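Local coordinates for protein glucosamine--fructose-6-phosphate aminotransferase [isomerizing] (Francisella tularensis subsp. tularensis, PDB 3TBF) that probably converts fructose 6-phosphate to glucosamine 6-phosphate with nitrogen from glutamine, here represented by its C-terminal isomerase domain, at residues M70-K73 with Y74-E77. Numbering follows the deposited sequence.
Sequences MTAK and YWIE
Lys73 and Glu77, one turn apart on helix 63-80, extend alongside each other in a common direction; this helix is the crossover of the beta-alpha-beta unit that links strands 56-61 and 84-88 in the first SIS domain. Lys73 CG lies anti to the backbone N (chi1 153°) and the chain beyond is extended, which carries CE to 4.0 Å from Glu77 OE2. Lys73 NZ and Glu77 OE2 remain 4.5 Å apart, beyond salt-bridge distance. In the backbone, Glu77 N donates a nearly straight hydrogen bond to Lys73 O (3.1 Å), and Ile76 N another to Ala72 O (2.8 Å). On another side of the helix, Thr71 CG2 sits over one face of the Trp75 indole, while Ala72 CB approaches both Trp75 CE3 and Ile76 CD1, at 4.3 and 4.4 Å respectively. The edge of the Tyr74 ring meets Met70 O in plane, CD1 3.3 Å from it. Leu171, Leu174 and Thr178 of helix 165-184 pack against the apolar side, and Asp333 O accepts a hydrogen bond from Trp75 NE1. Both polar ends of the Lys73-Glu77 pair are hydrogen-bonded to Cys84 at the start of the next strand, NZ to its O and OE2 to its N. Tyr74 OH is hydrogen-bonded to Glu91 OE1 of the second subunit, and Glu77 OE1 forms a salt bridge with Arg95 NH1 of that same subunit.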
HETATM    1  N   MSE A  70      -3.786   4.317  -8.242  1.00 14.84           N
HETATM    2  CA  MSE A  70      -2.483   3.682  -8.208  1.00 15.81           C
HETATM    3  C   MSE A  70      -2.017   3.230  -9.588  1.00 15.81           C
HETATM    4  O   MSE A  70      -0.825   3.318  -9.924  1.00 15.24           O
HETATM    5  CB  MSE A  70      -2.535   2.454  -7.284  1.00 17.08           C
HETATM    6  CG  MSE A  70      -2.395   2.811  -5.835  1.00 19.02           C
HETATM    7 SE   MSE A  70      -2.335   1.172  -4.718  0.60 24.59          SE
HETATM    8  CE  MSE A  70      -0.588   0.462  -5.354  1.00 22.63           C
ATOM      9  N   THR A  71      -2.949   2.742 -10.405  1.00 15.29           N
ATOM     10  CA  THR A  71      -2.554   2.302 -11.733  1.00 14.70           C
ATOM     11  C   THR A  71      -2.099   3.544 -12.480  1.00 15.37           C
ATOM     12  O   THR A  71      -1.047   3.590 -13.099  1.00 17.14           O
ATOM     13  CB  THR A  71      -3.716   1.645 -12.441  1.00 14.59           C
ATOM     14  OG1 THR A  71      -4.297   0.635 -11.600  1.00 12.17           O
ATOM     15  CG2 THR A  71      -3.278   1.027 -13.703  1.00 13.81           C
ATOM     16  N   ALA A  72      -2.890   4.583 -12.385  1.00 14.89           N
ATOM     17  CA  ALA A  72      -2.682   5.791 -13.186  1.00 14.82           C
ATOM     18  C   ALA A  72      -1.372   6.502 -12.866  1.00 15.57           C
ATOM     19  O   ALA A  72      -0.841   7.265 -13.668  1.00 16.46           O
ATOM     20  CB  ALA A  72      -3.859   6.787 -12.918  1.00 12.91           C
ATOM     21  N   LYS A  73      -0.884   6.334 -11.649  1.00 15.78           N
ATOM     22  CA  LYS A  73       0.329   7.023 -11.266  1.00 15.59           C
ATOM     23  C   LYS A  73       1.465   6.554 -12.189  1.00 14.96           C
ATOM     24  O   LYS A  73       2.307   7.348 -12.582  1.00 13.44           O
ATOM     25  CB  LYS A  73       0.627   6.787  -9.790  1.00 15.56           C
ATOM     26  CG  LYS A  73       2.100   6.883  -9.414  1.00 19.65           C
ATOM     27  CD  LYS A  73       2.355   6.709  -7.924  1.00 21.62           C
ATOM     28  CE  LYS A  73       3.783   7.181  -7.595  1.00 23.39           C
ATOM     29  NZ  LYS A  73       3.951   7.556  -6.218  1.00 24.06           N
ATOM     30  N   TYR A  74       1.479   5.283 -12.553  1.00 15.04           N
ATOM     31  CA  TYR A  74       2.560   4.766 -13.383  1.00 16.08           C
ATOM     32  C   TYR A  74       2.512   5.540 -14.702  1.00 17.10           C
ATOM     33  O   TYR A  74       3.558   5.987 -15.204  1.00 18.08           O
ATOM     34  CB  TYR A  74       2.410   3.267 -13.622  1.00 15.54           C
ATOM     35  CG  TYR A  74       2.795   2.414 -12.442  1.00 17.62           C
ATOM     36  CD1 TYR A  74       1.941   2.252 -11.372  1.00 22.06           C
ATOM     37  CD2 TYR A  74       4.005   1.724 -12.404  1.00 21.44           C
ATOM     38  CE1 TYR A  74       2.285   1.445 -10.235  1.00 23.39           C
ATOM     39  CE2 TYR A  74       4.358   0.914 -11.295  1.00 23.63           C
ATOM     40  CZ  TYR A  74       3.486   0.787 -10.208  1.00 26.96           C
ATOM     41  OH  TYR A  74       3.816   0.000  -9.095  1.00 30.81           O
ATOM     42  N   TRP A  75       1.298   5.720 -15.245  1.00 16.49           N
ATOM     43  CA  TRP A  75       1.094   6.346 -16.574  1.00 16.58           C
ATOM     44  C   TRP A  75       1.466   7.828 -16.487  1.00 15.91           C
ATOM     45  O   TRP A  75       2.149   8.341 -17.356  1.00 16.35           O
ATOM     46  CB  TRP A  75      -0.378   6.278 -17.010  1.00 16.13           C
ATOM     47  CG  TRP A  75      -0.900   4.964 -17.327  1.00 16.38           C
ATOM     48  CD1 TRP A  75      -0.203   3.909 -17.832  1.00 16.80           C
ATOM     49  CD2 TRP A  75      -2.274   4.551 -17.267  1.00 14.08           C
ATOM     50  NE1 TRP A  75      -1.058   2.850 -18.072  1.00 17.69           N
ATOM     51  CE2 TRP A  75      -2.336   3.225 -17.751  1.00 15.61           C
ATOM     52  CE3 TRP A  75      -3.443   5.167 -16.858  1.00 13.73           C
ATOM     53  CZ2 TRP A  75      -3.528   2.497 -17.824  1.00 13.78           C
ATOM     54  CZ3 TRP A  75      -4.654   4.438 -16.937  1.00 16.14           C
ATOM     55  CH2 TRP A  75      -4.674   3.110 -17.422  1.00 14.50           C
ATOM     56  N   ILE A  76       1.009   8.488 -15.435  1.00 13.86           N
ATOM     57  CA  ILE A  76       1.223   9.917 -15.291  1.00 14.01           C
ATOM     58  C   ILE A  76       2.683  10.297 -15.191  1.00 15.42           C
ATOM     59  O   ILE A  76       3.135  11.226 -15.836  1.00 16.15           O
ATOM     60  CB  ILE A  76       0.498  10.507 -14.104  1.00 12.33           C
ATOM     61  CG1 ILE A  76      -1.011  10.469 -14.341  1.00 13.28           C
ATOM     62  CG2 ILE A  76       0.943  11.942 -13.935  1.00 10.17           C
ATOM     63  CD1 ILE A  76      -1.842  10.676 -13.147  1.00 10.04           C
ATOM     64  N   GLU A  77       3.410   9.584 -14.355  1.00 16.11           N
ATOM     65  CA  GLU A  77       4.825   9.804 -14.215  1.00 16.56           C
ATOM     66  C   GLU A  77       5.599   9.474 -15.478  1.00 16.10           C
ATOM     67  O   GLU A  77       6.425  10.253 -15.902  1.00 17.30           O
ATOM     68  CB  GLU A  77       5.328   9.024 -12.994  1.00 16.99           C
ATOM     69  CG  GLU A  77       4.749   9.622 -11.701  1.00 18.89           C
ATOM     70  CD  GLU A  77       5.703   9.639 -10.483  1.00 20.80           C
ATOM     71  OE1 GLU A  77       6.799   8.995 -10.550  1.00 18.87           O
ATOM     72  OE2 GLU A  77       5.312  10.322  -9.478  1.00 19.11           O
TER